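Local structure of purine nucleoside phosphorylase (Thermus thermophilus, 6TK9) at residues K5-E8 with A9-Y12; G47-P50 with H51-V54; E91-F94 with P95-G99; M210-V213 with P214-A218. The protein catalyses the reversible phosphorolysis of purine nucleosides, such as inosine and guanosine, to the free base and a ribose 1-phosphate. One frame throughout, in Å; residues are numbered along the deposited sequence.

The four contacts follow one another along the chain without overlap. Interaction 1 is on helix 4-14, interaction 2 in the loop between strands 39-45 and 63-66, interaction 3 at the junction of helices 89-92 and 94-102, and interaction 4 where strand 207-209 gives way to helix 213-222. Interactions 1, 2 and 3 touch one another, their centres about 10 to 11 Å apart, so the N-terminal helix, the loop and helix 94-102 pack as one cluster. Interaction 3 also touches interaction 4, with centres about 10 Å apart, whereas interactions 1 and 4 lie about 21 Å apart. The series therefore runs from the periphery toward the interior, where interaction 4 supplies a ligand of the bound phosphate.

Interaction 1: K5-E8 with A9-Y12; sequences KIQE and AVAY
Four successive backbone bonds join residues 5-8 to 9-12 in the i to i+4 pattern of an alpha helix, the straightest being Val10 N to Ile6 O at 2.7 Å with an N-H...O angle of 170°. The others are Ala9 N to Lys5 O (3.2 Å), Ala11 N to Gln7 O (2.9 Å) and Tyr12 N to Glu8 O (3.1 Å). This takes up most of helix 4-14. Its buried side chains include Ile6 and Val10, which stand one turn apart and meet through their branch methyls, Ile6 CG2 to Val10 CG2 at 4.0 Å. Val10 holds CG1 opposite its own nitrogen (chi1 167°), which leaves CG2 beside that nitrogen, turned back toward the preceding turn and 3.4 Å from Ile6 O. Ile6 and Ala9 rest on Phe94 of helix 94-102, while the Glu8 carboxylate finds its polar partner in the 47-54 loop, where OE1 is hydrogen-bonded to His51 NE2. Gln7 bends at chi2 (-53°) and runs alongside Val10, pointing the same way, until Gln7 OE1 comes 4.2 Å from Val10 CG1.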
ATOM      1  N   LYS A   5     -34.663  29.565   1.740  1.00 51.72           N
ATOM      2  CA  LYS A   5     -33.495  30.316   1.212  1.00 54.26           C
ATOM      3  C   LYS A   5     -33.356  30.045  -0.290  1.00 56.64           C
ATOM      4  O   LYS A   5     -33.046  30.998  -1.024  1.00 59.82           O
ATOM      5  CB  LYS A   5     -32.198  29.873   1.894  1.00 56.31           C
ATOM      6  CG  LYS A   5     -31.784  30.627   3.148  1.00 58.59           C
ATOM      7  CD  LYS A   5     -30.320  30.373   3.515  1.00 61.33           C
ATOM      8  CE  LYS A   5     -29.934  30.847   4.900  1.00 65.62           C
ATOM      9  NZ  LYS A   5     -28.700  30.176   5.384  1.00 67.92           N
ATOM     10  N   ILE A   6     -33.508  28.783  -0.706  1.00 55.06           N
ATOM     11  CA  ILE A   6     -33.397  28.342  -2.126  1.00 50.66           C
ATOM     12  C   ILE A   6     -34.498  29.042  -2.932  1.00 50.82           C
ATOM     13  O   ILE A   6     -34.170  29.677  -3.939  1.00 60.28           O
ATOM     14  CB  ILE A   6     -33.454  26.803  -2.245  1.00 45.87           C
ATOM     15  CG1 ILE A   6     -32.181  26.149  -1.718  1.00 44.34           C
ATOM     16  CG2 ILE A   6     -33.732  26.352  -3.669  1.00 46.76           C
ATOM     17  CD1 ILE A   6     -32.276  24.638  -1.655  1.00 47.26           C
ATOM     18  N   GLN A   7     -35.749  28.953  -2.488  1.00 51.38           N
ATOM     19  CA  GLN A   7     -36.913  29.582  -3.168  1.00 53.10           C
ATOM     20  C   GLN A   7     -36.753  31.114  -3.185  1.00 51.01           C
ATOM     21  O   GLN A   7     -37.166  31.711  -4.180  1.00 54.67           O
ATOM     22  CB  GLN A   7     -38.226  29.125  -2.527  1.00 56.50           C
ATOM     23  CG  GLN A   7     -38.595  27.662  -2.807  1.00 61.29           C
ATOM     24  CD  GLN A   7     -38.613  27.260  -4.267  1.00 62.23           C
ATOM     25  OE1 GLN A   7     -39.153  27.954  -5.130  1.00 66.28           O
ATOM     26  NE2 GLN A   7     -38.017  26.114  -4.560  1.00 64.42           N
ATOM     27  N   GLU A   8     -36.177  31.731  -2.150  1.00 48.79           N
ATOM     28  CA  GLU A   8     -35.892  33.186  -2.147  1.00 51.87           C
ATOM     29  C   GLU A   8     -35.020  33.469  -3.367  1.00 53.57           C
ATOM     30  O   GLU A   8     -35.330  34.430  -4.102  1.00 62.55           O
ATOM     31  CB  GLU A   8     -35.207  33.674  -0.865  1.00 55.48           C
ATOM     32  CG  GLU A   8     -36.153  34.101   0.252  1.00 58.97           C
ATOM     33  CD  GLU A   8     -35.669  35.248   1.141  1.00 65.85           C
ATOM     34  OE1 GLU A   8     -34.458  35.518   1.165  1.00 69.45           O
ATOM     35  OE2 GLU A   8     -36.514  35.880   1.821  1.00 71.55           O
ATOM     36  N   ALA A   9     -34.004  32.630  -3.593  1.00 53.14           N
ATOM     37  CA  ALA A   9     -33.004  32.788  -4.679  1.00 51.03           C
ATOM     38  C   ALA A   9     -33.641  32.416  -6.023  1.00 45.73           C
ATOM     39  O   ALA A   9     -33.483  33.174  -6.973  1.00 47.80           O
ATOM     40  CB  ALA A   9     -31.758  31.973  -4.405  1.00 46.77           C
ATOM     41  N   VAL A  10     -34.329  31.286  -6.108  1.00 43.65           N
ATOM     42  CA  VAL A  10     -35.025  30.880  -7.358  1.00 50.54           C
ATOM     43  C   VAL A  10     -35.901  32.060  -7.810  1.00 54.21           C
ATOM     44  O   VAL A  10     -35.693  32.549  -8.949  1.00 59.48           O
ATOM     45  CB  VAL A  10     -35.835  29.586  -7.162  1.00 53.90           C
ATOM     46  CG1 VAL A  10     -36.793  29.319  -8.316  1.00 51.98           C
ATOM     47  CG2 VAL A  10     -34.917  28.394  -6.950  1.00 54.48           C
ATOM     48  N   ALA A  11     -36.789  32.530  -6.927  1.00 55.61           N
ATOM     49  CA  ALA A  11     -37.739  33.650  -7.150  1.00 52.79           C
ATOM     50  C   ALA A  11     -37.006  34.902  -7.664  1.00 51.46           C
ATOM     51  O   ALA A  11     -37.521  35.545  -8.594  1.00 51.51           O
ATOM     52  CB  ALA A  11     -38.508  33.942  -5.882  1.00 48.81           C
ATOM     53  N   TYR A  12     -35.857  35.263  -7.092  1.00 52.38           N
ATOM     54  CA  TYR A  12     -35.120  36.479  -7.524  1.00 51.53           C
ATOM     55  C   TYR A  12     -34.693  36.311  -8.988  1.00 54.05           C
ATOM     56  O   TYR A  12     -34.767  37.320  -9.723  1.00 55.00           O
ATOM     57  CB  TYR A  12     -33.946  36.814  -6.604  1.00 47.60           C
ATOM     58  CG  TYR A  12     -33.199  38.046  -7.047  1.00 48.23           C
ATOM     59  CD1 TYR A  12     -33.631  39.316  -6.695  1.00 47.87           C
ATOM     60  CD2 TYR A  12     -32.079  37.945  -7.857  1.00 49.19           C
ATOM     61  CE1 TYR A  12     -32.956  40.452  -7.125  1.00 48.21           C
ATOM     62  CE2 TYR A  12     -31.399  39.069  -8.300  1.00 49.11           C
ATOM     63  CZ  TYR A  12     -31.845  40.332  -7.946  1.00 49.87           C
ATOM     64  OH  TYR A  12     -31.166  41.437  -8.389  1.00 48.75           O
TER

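Interaction 2: G47-P50 with H51-V54; sequences GEIP and HFPV
Ile49 to Phe52 form a type II beta turn, with Pro50 and His51 at its two central positions, in the loop that joins strands 39-45 and 63-66. The hydrogen bond closing it runs from Phe52 N to Ile49 O at 3.2 Å, and the donor stands above the carbonyl plane instead of on a lone pair. His51 takes the positive phi (73°) that the third position of such a turn requires, while proline suits the second. The chain reverses here: the end-to-end directions of residues 47-50 and 51-54 are nearly opposite.

The aromatic contact is a CH-pi interaction between the two end residues of the turn. Ile49 and Phe52 lie side by side and point the same way, and Ile49 CD1 stands over one face of the phenyl ring, 3.8 Å from its centroid and only 3° off the normal. The extended second torsion of Ile49 (chi2 172°) carries CD1 out over the ring centre. Pro50 O lies at the edge of the same ring, near its plane. Beyond the turn, the Phe52 ring meets that of Tyr46 and packs on Pro95 and Val98 of helix 94-102.

Looser carbon contacts complete the account. Pro50 CB approaches the imidazole carbon His51 CD2 at 3.8 Å, and across the open end of the reversal Val54 CG1 rests 3.6 Å from Gly47 CA.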
ATOM      1  N   GLY A  47     -23.425  38.394  -6.056  1.00 45.27           N
ATOM      2  CA  GLY A  47     -23.653  39.377  -4.982  1.00 46.84           C
ATOM      3  C   GLY A  47     -25.090  39.865  -4.889  1.00 45.88           C
ATOM      4  O   GLY A  47     -25.490  40.272  -3.799  1.00 49.92           O
ATOM      5  N   GLU A  48     -25.821  39.860  -5.998  1.00 50.87           N
ATOM      6  CA  GLU A  48     -27.211  40.374  -6.105  1.00 55.12           C
ATOM      7  C   GLU A  48     -28.229  39.275  -5.788  1.00 54.22           C
ATOM      8  O   GLU A  48     -29.404  39.638  -5.605  1.00 54.70           O
ATOM      9  CB  GLU A  48     -27.499  40.893  -7.521  1.00 58.27           C
ATOM     10  CG  GLU A  48     -26.794  42.201  -7.876  1.00 60.80           C
ATOM     11  CD  GLU A  48     -26.993  42.670  -9.315  1.00 63.04           C
ATOM     12  OE1 GLU A  48     -27.962  42.179  -9.991  1.00 56.99           O
ATOM     13  OE2 GLU A  48     -26.162  43.512  -9.770  1.00 63.02           O
ATOM     14  N   ILE A  49     -27.838  37.992  -5.808  1.00 51.43           N
ATOM     15  CA  ILE A  49     -28.792  36.863  -5.578  1.00 49.91           C
ATOM     16  C   ILE A  49     -28.846  36.578  -4.082  1.00 48.99           C
ATOM     17  O   ILE A  49     -27.826  36.344  -3.442  1.00 45.61           O
ATOM     18  CB  ILE A  49     -28.432  35.586  -6.369  1.00 54.49           C
ATOM     19  CG1 ILE A  49     -28.215  35.851  -7.859  1.00 52.07           C
ATOM     20  CG2 ILE A  49     -29.487  34.502  -6.152  1.00 53.49           C
ATOM     21  CD1 ILE A  49     -27.667  34.654  -8.598  1.00 53.95           C
ATOM     22  N   PRO A  50     -30.044  36.576  -3.476  1.00 51.27           N
ATOM     23  CA  PRO A  50     -30.182  36.242  -2.063  1.00 50.81           C
ATOM     24  C   PRO A  50     -29.448  34.955  -1.665  1.00 46.84           C
ATOM     25  O   PRO A  50     -29.675  33.963  -2.279  1.00 43.26           O
ATOM     26  CB  PRO A  50     -31.701  36.056  -1.897  1.00 55.44           C
ATOM     27  CG  PRO A  50     -32.316  36.931  -2.958  1.00 52.67           C
ATOM     28  CD  PRO A  50     -31.326  36.924  -4.107  1.00 54.62           C
ATOM     29  N   HIS A  51     -28.601  35.031  -0.635  1.00 51.79           N
ATOM     30  CA  HIS A  51     -27.939  33.892   0.058  1.00 52.41           C
ATOM     31  C   HIS A  51     -26.837  33.289  -0.817  1.00 53.38           C
ATOM     32  O   HIS A  51     -26.381  32.182  -0.491  1.00 58.21           O
ATOM     33  CB  HIS A  51     -28.964  32.820   0.455  1.00 53.46           C
ATOM     34  CG  HIS A  51     -30.179  33.363   1.125  1.00 58.43           C
ATOM     35  ND1 HIS A  51     -30.113  34.064   2.310  1.00 59.35           N
ATOM     36  CD2 HIS A  51     -31.486  33.314   0.776  1.00 60.09           C
ATOM     37  CE1 HIS A  51     -31.331  34.431   2.663  1.00 61.94           C
ATOM     38  NE2 HIS A  51     -32.192  33.979   1.739  1.00 63.67           N
ATOM     39  N   PHE A  52     -26.433  33.966  -1.895  1.00 53.05           N
ATOM     40  CA  PHE A  52     -25.394  33.464  -2.827  1.00 49.09           C
ATOM     41  C   PHE A  52     -24.033  33.894  -2.293  1.00 51.42           C
ATOM     42  O   PHE A  52     -23.821  35.063  -1.958  1.00 50.08           O
ATOM     43  CB  PHE A  52     -25.613  33.940  -4.266  1.00 46.45           C
ATOM     44  CG  PHE A  52     -26.035  32.888  -5.268  1.00 45.91           C
ATOM     45  CD1 PHE A  52     -27.313  32.348  -5.248  1.00 43.90           C
ATOM     46  CD2 PHE A  52     -25.167  32.477  -6.267  1.00 44.45           C
ATOM     47  CE1 PHE A  52     -27.703  31.411  -6.190  1.00 42.93           C
ATOM     48  CE2 PHE A  52     -25.568  31.560  -7.223  1.00 42.97           C
ATOM     49  CZ  PHE A  52     -26.836  31.032  -7.183  1.00 43.84           C
ATOM     50  N   PRO A  53     -23.080  32.945  -2.191  1.00 46.47           N
ATOM     51  CA  PRO A  53     -21.708  33.285  -1.857  1.00 45.96           C
ATOM     52  C   PRO A  53     -21.100  33.981  -3.078  1.00 44.99           C
ATOM     53  O   PRO A  53     -21.426  33.578  -4.169  1.00 51.13           O
ATOM     54  CB  PRO A  53     -21.092  31.918  -1.561  1.00 45.26           C
ATOM     55  CG  PRO A  53     -21.827  30.999  -2.502  1.00 46.98           C
ATOM     56  CD  PRO A  53     -23.254  31.512  -2.469  1.00 46.19           C
ATOM     57  N   VAL A  54     -20.277  35.007  -2.863  1.00 44.55           N
ATOM     58  CA  VAL A  54     -19.556  35.719  -3.956  1.00 46.62           C
ATOM     59  C   VAL A  54     -18.171  35.087  -4.103  1.00 47.73           C
ATOM     60  O   VAL A  54     -17.541  34.780  -3.092  1.00 50.08           O
ATOM     61  CB  VAL A  54     -19.461  37.243  -3.729  1.00 44.73           C
ATOM     62  CG1 VAL A  54     -20.822  37.836  -3.409  1.00 43.63           C
ATOM     63  CG2 VAL A  54     -18.443  37.616  -2.662  1.00 45.43           C
TER

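Interaction 3: E91-F94 with P95-G99; sequences EVVF and PVRVG
Phe94 and Val98, one helical turn apart, cross obliquely in a CH-pi contact. Val98 CG2 lies over one face of the Phe94 ring, 3.9 Å from the centroid and 29° off the normal, so it sits nearer the rim, with Phe94 CE2 its closest ring atom at 3.5 Å. The phenyl group is brought there by a first torsion that places CG opposite the backbone nitrogen (chi1 -170°).

One residue back, Val93 and Arg97 repeat the spacing. Val93 CG2 lies over one face of the guanidinium, displaced toward its rim and 3.8 Å from Arg97 NH1, while the alkyl part of the arginine passes Val93 O, with Arg97 CG 3.2 Å from it. Were Arg97 replaced by an alanine, Val93 CG2 would probably lose the flat group it lies over and a gap would open beside it.

Behind these side chains stand two backbone bonds: Arg97 N to Val93 O (3.2 Å) and the straighter Val98 N to Phe94 O (3.0 Å, 167°). Pro95 fits into this first turn of helix 94-102, its CD 3.8 Å from Glu91 O, and Phe94 N reaches Glu91 O only by a weak bond at the join with helix 89-92.

Further out, helix 4-14 covers the Phe94 and Val98 side, whereas Val93 packs on Pro214 and Ala218 of helix 213-222 and Val96 on Leu219, placing the turn between those two helices.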
ATOM      1  N   GLU A  91     -22.484  26.225   2.108  1.00 48.48           N
ATOM      2  CA  GLU A  91     -22.503  27.551   1.430  1.00 46.94           C
ATOM      3  C   GLU A  91     -21.987  27.378  -0.001  1.00 48.40           C
ATOM      4  O   GLU A  91     -22.540  28.029  -0.919  1.00 55.38           O
ATOM      5  CB  GLU A  91     -21.682  28.594   2.204  1.00 46.49           C
ATOM      6  CG  GLU A  91     -22.407  29.205   3.404  1.00 44.37           C
ATOM      7  CD  GLU A  91     -21.596  30.252   4.167  1.00 50.05           C
ATOM      8  OE1 GLU A  91     -20.389  30.018   4.449  1.00 41.28           O
ATOM      9  OE2 GLU A  91     -22.169  31.317   4.467  1.00 56.04           O
ATOM     10  N   VAL A  92     -20.973  26.522  -0.171  1.00 48.05           N
ATOM     11  CA  VAL A  92     -20.293  26.214  -1.467  1.00 43.03           C
ATOM     12  C   VAL A  92     -21.300  25.587  -2.447  1.00 38.35           C
ATOM     13  O   VAL A  92     -21.142  25.791  -3.667  1.00 42.80           O
ATOM     14  CB  VAL A  92     -19.047  25.320  -1.237  1.00 45.86           C
ATOM     15  CG1 VAL A  92     -18.638  24.540  -2.473  1.00 46.58           C
ATOM     16  CG2 VAL A  92     -17.843  26.114  -0.729  1.00 47.21           C
ATOM     17  N   VAL A  93     -22.292  24.840  -1.972  1.00 34.24           N
ATOM     18  CA  VAL A  93     -23.216  24.109  -2.888  1.00 35.04           C
ATOM     19  C   VAL A  93     -24.546  24.847  -3.020  1.00 35.65           C
ATOM     20  O   VAL A  93     -25.459  24.265  -3.640  1.00 37.72           O
ATOM     21  CB  VAL A  93     -23.465  22.660  -2.428  1.00 34.81           C
ATOM     22  CG1 VAL A  93     -22.197  21.825  -2.457  1.00 33.41           C
ATOM     23  CG2 VAL A  93     -24.132  22.615  -1.063  1.00 35.51           C
ATOM     24  N   PHE A  94     -24.704  26.036  -2.432  1.00 38.62           N
ATOM     25  CA  PHE A  94     -25.973  26.794  -2.560  1.00 38.00           C
ATOM     26  C   PHE A  94     -26.252  26.979  -4.056  1.00 38.81           C
ATOM     27  O   PHE A  94     -27.286  26.494  -4.526  1.00 37.70           O
ATOM     28  CB  PHE A  94     -25.992  28.070  -1.714  1.00 38.18           C
ATOM     29  CG  PHE A  94     -27.369  28.685  -1.673  1.00 41.63           C
ATOM     30  CD1 PHE A  94     -28.401  28.074  -0.970  1.00 39.46           C
ATOM     31  CD2 PHE A  94     -27.666  29.822  -2.416  1.00 45.61           C
ATOM     32  CE1 PHE A  94     -29.687  28.599  -0.987  1.00 41.35           C
ATOM     33  CE2 PHE A  94     -28.953  30.349  -2.427  1.00 43.45           C
ATOM     34  CZ  PHE A  94     -29.959  29.738  -1.712  1.00 42.31           C
ATOM     35  N   PRO A  95     -25.327  27.568  -4.866  1.00 36.77           N
ATOM     36  CA  PRO A  95     -25.570  27.779  -6.294  1.00 37.02           C
ATOM     37  C   PRO A  95     -26.137  26.538  -7.012  1.00 39.70           C
ATOM     38  O   PRO A  95     -27.266  26.635  -7.475  1.00 46.66           O
ATOM     39  CB  PRO A  95     -24.204  28.226  -6.848  1.00 37.47           C
ATOM     40  CG  PRO A  95     -23.512  28.867  -5.670  1.00 36.89           C
ATOM     41  CD  PRO A  95     -24.005  28.083  -4.464  1.00 37.57           C
ATOM     42  N   VAL A  96     -25.409  25.419  -7.086  1.00 37.79           N
ATOM     43  CA  VAL A  96     -25.893  24.213  -7.832  1.00 38.68           C
ATOM     44  C   VAL A  96     -27.246  23.739  -7.272  1.00 40.49           C
ATOM     45  O   VAL A  96     -28.017  23.159  -8.046  1.00 46.17           O
ATOM     46  CB  VAL A  96     -24.873  23.060  -7.872  1.00 37.03           C
ATOM     47  CG1 VAL A  96     -23.610  23.474  -8.607  1.00 35.89           C
ATOM     48  CG2 VAL A  96     -24.547  22.514  -6.489  1.00 37.89           C
ATOM     49  N   ARG A  97     -27.551  23.969  -5.998  1.00 38.88           N
ATOM     50  CA  ARG A  97     -28.876  23.595  -5.428  1.00 43.70           C
ATOM     51  C   ARG A  97     -29.961  24.471  -6.087  1.00 45.85           C
ATOM     52  O   ARG A  97     -30.937  23.890  -6.601  1.00 46.78           O
ATOM     53  CB  ARG A  97     -28.879  23.687  -3.893  1.00 44.05           C
ATOM     54  CG  ARG A  97     -28.139  22.548  -3.192  1.00 44.95           C
ATOM     55  CD  ARG A  97     -27.901  22.773  -1.703  1.00 44.95           C
ATOM     56  NE  ARG A  97     -27.887  21.536  -0.932  1.00 45.97           N
ATOM     57  CZ  ARG A  97     -27.589  21.419   0.369  1.00 44.21           C
ATOM     58  NH1 ARG A  97     -27.268  22.479   1.093  1.00 39.63           N
ATOM     59  NH2 ARG A  97     -27.628  20.224   0.942  1.00 45.16           N
ATOM     60  N   VAL A  98     -29.787  25.804  -6.094  1.00 44.11           N
ATOM     61  CA  VAL A  98     -30.661  26.779  -6.823  1.00 44.87           C
ATOM     62  C   VAL A  98     -30.713  26.390  -8.305  1.00 42.29           C
ATOM     63  O   VAL A  98     -31.818  26.351  -8.886  1.00 36.06           O
ATOM     64  CB  VAL A  98     -30.173  28.230  -6.644  1.00 46.61           C
ATOM     65  CG1 VAL A  98     -30.850  29.190  -7.608  1.00 46.31           C
ATOM     66  CG2 VAL A  98     -30.370  28.698  -5.217  1.00 48.79           C
ATOM     67  N   GLY A  99     -29.559  26.074  -8.885  1.00 40.43           N
ATOM     68  CA  GLY A  99     -29.479  25.601 -10.276  1.00 41.31           C
ATOM     69  C   GLY A  99     -30.445  24.461 -10.520  1.00 42.49           C
ATOM     70  O   GLY A  99     -31.095  24.431 -11.577  1.00 43.38           O
TER

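Interaction 4: M210-V213 with P214-A218; sequences MSTV and PEVIA. With PO4 (phosphate ion), chain G.
Ser211 turns OG into the space between its backbone nitrogen and carbonyl carbon (chi1 75°), while Thr212 holds OG1 beside its own nitrogen (chi1 -53°), and the two hydroxyls meet. Thr212 OG1 donates to Ser211 OG at 2.8 Å, and Ser211 OG in turn donates to phosphate O4 at 2.5 Å, so the threonine probably helps hold the serine hydroxyl turned toward the anion. The ion probably came from the crystallisation liquor, but Ser29 OG, Arg80 NH1, His82 NE2 and the Ala112 amide also bind it, a setting consistent with the phosphate cosubstrate site of a purine nucleoside phosphorylase. With an alanine here in place of Ser211, phosphate O4 would probably lose this donor and the Thr212 hydroxyl its acceptor.

Thr212 also occupies the N-cap position of helix 213-222, though its side chain makes no capping bond. Instead Glu215 bends at chi2 (142°) and brings OE2 to within 3.4 Å of Thr212 N, a weak bond, while OE1 forms a salt bridge with Arg80 and so probably helps position that phosphate ligand. The first turn is closed by Val216 N to Thr212 O (2.7 Å) and Ile217 N to Val213 O (3.0 Å). Apolar tips follow the same spacing, with Thr212 CG2 3.8 Å from Val216 CG2 and Val213 CG1 3.9 Å from Ile217 CD1.

All this is buried against the sheet: Glu215 and Val216 face strand 106-115, Thr212 and Val213 touch strands 124-133 and 179-185, and Pro214 meets helix 89-92 through Val92.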
ATOM      1  N   MET A 210      -9.255  21.581  -5.506  1.00 40.00           N
ATOM      2  CA  MET A 210      -9.819  22.165  -4.273  1.00 35.46           C
ATOM      3  C   MET A 210     -11.313  22.469  -4.426  1.00 34.53           C
ATOM      4  O   MET A 210     -11.783  23.311  -3.676  1.00 35.08           O
ATOM      5  CB  MET A 210      -9.033  23.437  -3.968  1.00 35.29           C
ATOM      6  CG  MET A 210      -7.549  23.200  -3.878  1.00 35.80           C
ATOM      7  SD  MET A 210      -6.685  24.723  -3.478  1.00 41.36           S
ATOM      8  CE  MET A 210      -5.002  24.136  -3.358  1.00 39.26           C
ATOM      9  N   SER A 211     -12.045  21.776  -5.304  1.00 36.09           N
ATOM     10  CA  SER A 211     -13.474  22.058  -5.616  1.00 36.22           C
ATOM     11  C   SER A 211     -14.253  20.775  -5.939  1.00 37.95           C
ATOM     12  O   SER A 211     -13.667  19.708  -5.835  1.00 38.25           O
ATOM     13  CB  SER A 211     -13.517  22.973  -6.789  1.00 39.38           C
ATOM     14  OG  SER A 211     -13.217  22.253  -7.980  1.00 39.87           O
ATOM     15  N   THR A 212     -15.526  20.897  -6.363  1.00 41.40           N
ATOM     16  CA  THR A 212     -16.310  19.904  -7.166  1.00 36.88           C
ATOM     17  C   THR A 212     -16.985  18.844  -6.297  1.00 36.26           C
ATOM     18  O   THR A 212     -18.178  18.561  -6.519  1.00 33.59           O
ATOM     19  CB  THR A 212     -15.432  19.138  -8.159  1.00 40.91           C
ATOM     20  OG1 THR A 212     -14.729  20.115  -8.925  1.00 46.00           O
ATOM     21  CG2 THR A 212     -16.215  18.210  -9.065  1.00 42.59           C
ATOM     22  N   VAL A 213     -16.240  18.215  -5.387  1.00 37.65           N
ATOM     23  CA  VAL A 213     -16.767  17.076  -4.574  1.00 35.54           C
ATOM     24  C   VAL A 213     -17.995  17.538  -3.789  1.00 34.24           C
ATOM     25  O   VAL A 213     -19.006  16.855  -3.801  1.00 37.03           O
ATOM     26  CB  VAL A 213     -15.656  16.463  -3.706  1.00 35.18           C
ATOM     27  CG1 VAL A 213     -16.191  15.497  -2.664  1.00 36.63           C
ATOM     28  CG2 VAL A 213     -14.619  15.782  -4.582  1.00 35.96           C
ATOM     29  N   PRO A 214     -18.012  18.708  -3.113  1.00 34.84           N
ATOM     30  CA  PRO A 214     -19.206  19.100  -2.370  1.00 34.55           C
ATOM     31  C   PRO A 214     -20.395  19.249  -3.330  1.00 34.90           C
ATOM     32  O   PRO A 214     -21.476  18.841  -2.980  1.00 34.31           O
ATOM     33  CB  PRO A 214     -18.838  20.411  -1.650  1.00 34.77           C
ATOM     34  CG  PRO A 214     -17.482  20.837  -2.200  1.00 34.93           C
ATOM     35  CD  PRO A 214     -16.901  19.664  -2.960  1.00 35.61           C
ATOM     36  N   GLU A 215     -20.149  19.819  -4.511  1.00 39.47           N
ATOM     37  CA  GLU A 215     -21.141  19.972  -5.609  1.00 41.86           C
ATOM     38  C   GLU A 215     -21.644  18.575  -5.992  1.00 43.41           C
ATOM     39  O   GLU A 215     -22.889  18.374  -6.002  1.00 46.80           O
ATOM     40  CB  GLU A 215     -20.542  20.765  -6.786  1.00 44.18           C
ATOM     41  CG  GLU A 215     -20.294  22.229  -6.446  1.00 46.04           C
ATOM     42  CD  GLU A 215     -19.041  22.866  -7.024  1.00 50.23           C
ATOM     43  OE1 GLU A 215     -19.040  23.160  -8.224  1.00 57.27           O
ATOM     44  OE2 GLU A 215     -18.077  23.096  -6.270  1.00 50.93           O
ATOM     45  N   VAL A 216     -20.737  17.630  -6.254  1.00 39.23           N
ATOM     46  CA  VAL A 216     -21.131  16.248  -6.655  1.00 35.12           C
ATOM     47  C   VAL A 216     -22.047  15.632  -5.592  1.00 34.67           C
ATOM     48  O   VAL A 216     -23.054  15.061  -5.978  1.00 34.89           O
ATOM     49  CB  VAL A 216     -19.922  15.348  -6.903  1.00 36.29           C
ATOM     50  CG1 VAL A 216     -20.399  13.930  -7.198  1.00 37.56           C
ATOM     51  CG2 VAL A 216     -19.046  15.881  -8.029  1.00 37.51           C
ATOM     52  N   ILE A 217     -21.706  15.737  -4.308  1.00 36.46           N
ATOM     53  CA  ILE A 217     -22.492  15.144  -3.181  1.00 40.36           C
ATOM     54  C   ILE A 217     -23.854  15.850  -3.081  1.00 40.32           C
ATOM     55  O   ILE A 217     -24.888  15.155  -2.990  1.00 44.52           O
ATOM     56  CB  ILE A 217     -21.711  15.213  -1.849  1.00 40.38           C
ATOM     57  CG1 ILE A 217     -20.443  14.359  -1.902  1.00 43.65           C
ATOM     58  CG2 ILE A 217     -22.602  14.813  -0.686  1.00 38.94           C
ATOM     59  CD1 ILE A 217     -19.482  14.595  -0.763  1.00 45.60           C
ATOM     60  N   ALA A 218     -23.854  17.183  -3.083  1.00 40.94           N
ATOM     61  CA  ALA A 218     -25.071  18.034  -3.029  1.00 41.40           C
ATOM     62  C   ALA A 218     -26.034  17.651  -4.163  1.00 42.29           C
ATOM     63  O   ALA A 218     -27.254  17.539  -3.891  1.00 46.19           O
ATOM     64  CB  ALA A 218     -24.689  19.498  -3.079  1.00 38.22           C
TER
HETATM   65  P   PO4 G 301     -11.327  25.169  -9.639  1.00 43.27           P
HETATM   66  O1  PO4 G 301     -12.454  26.028  -9.044  1.00 38.46           O
HETATM   67  O2  PO4 G 301      -9.971  25.719  -9.209  1.00 39.70           O
HETATM   68  O3  PO4 G 301     -11.389  25.169 -11.153  1.00 44.60           O
HETATM   69  O4  PO4 G 301     -11.518  23.734  -9.155  1.00 43.18           O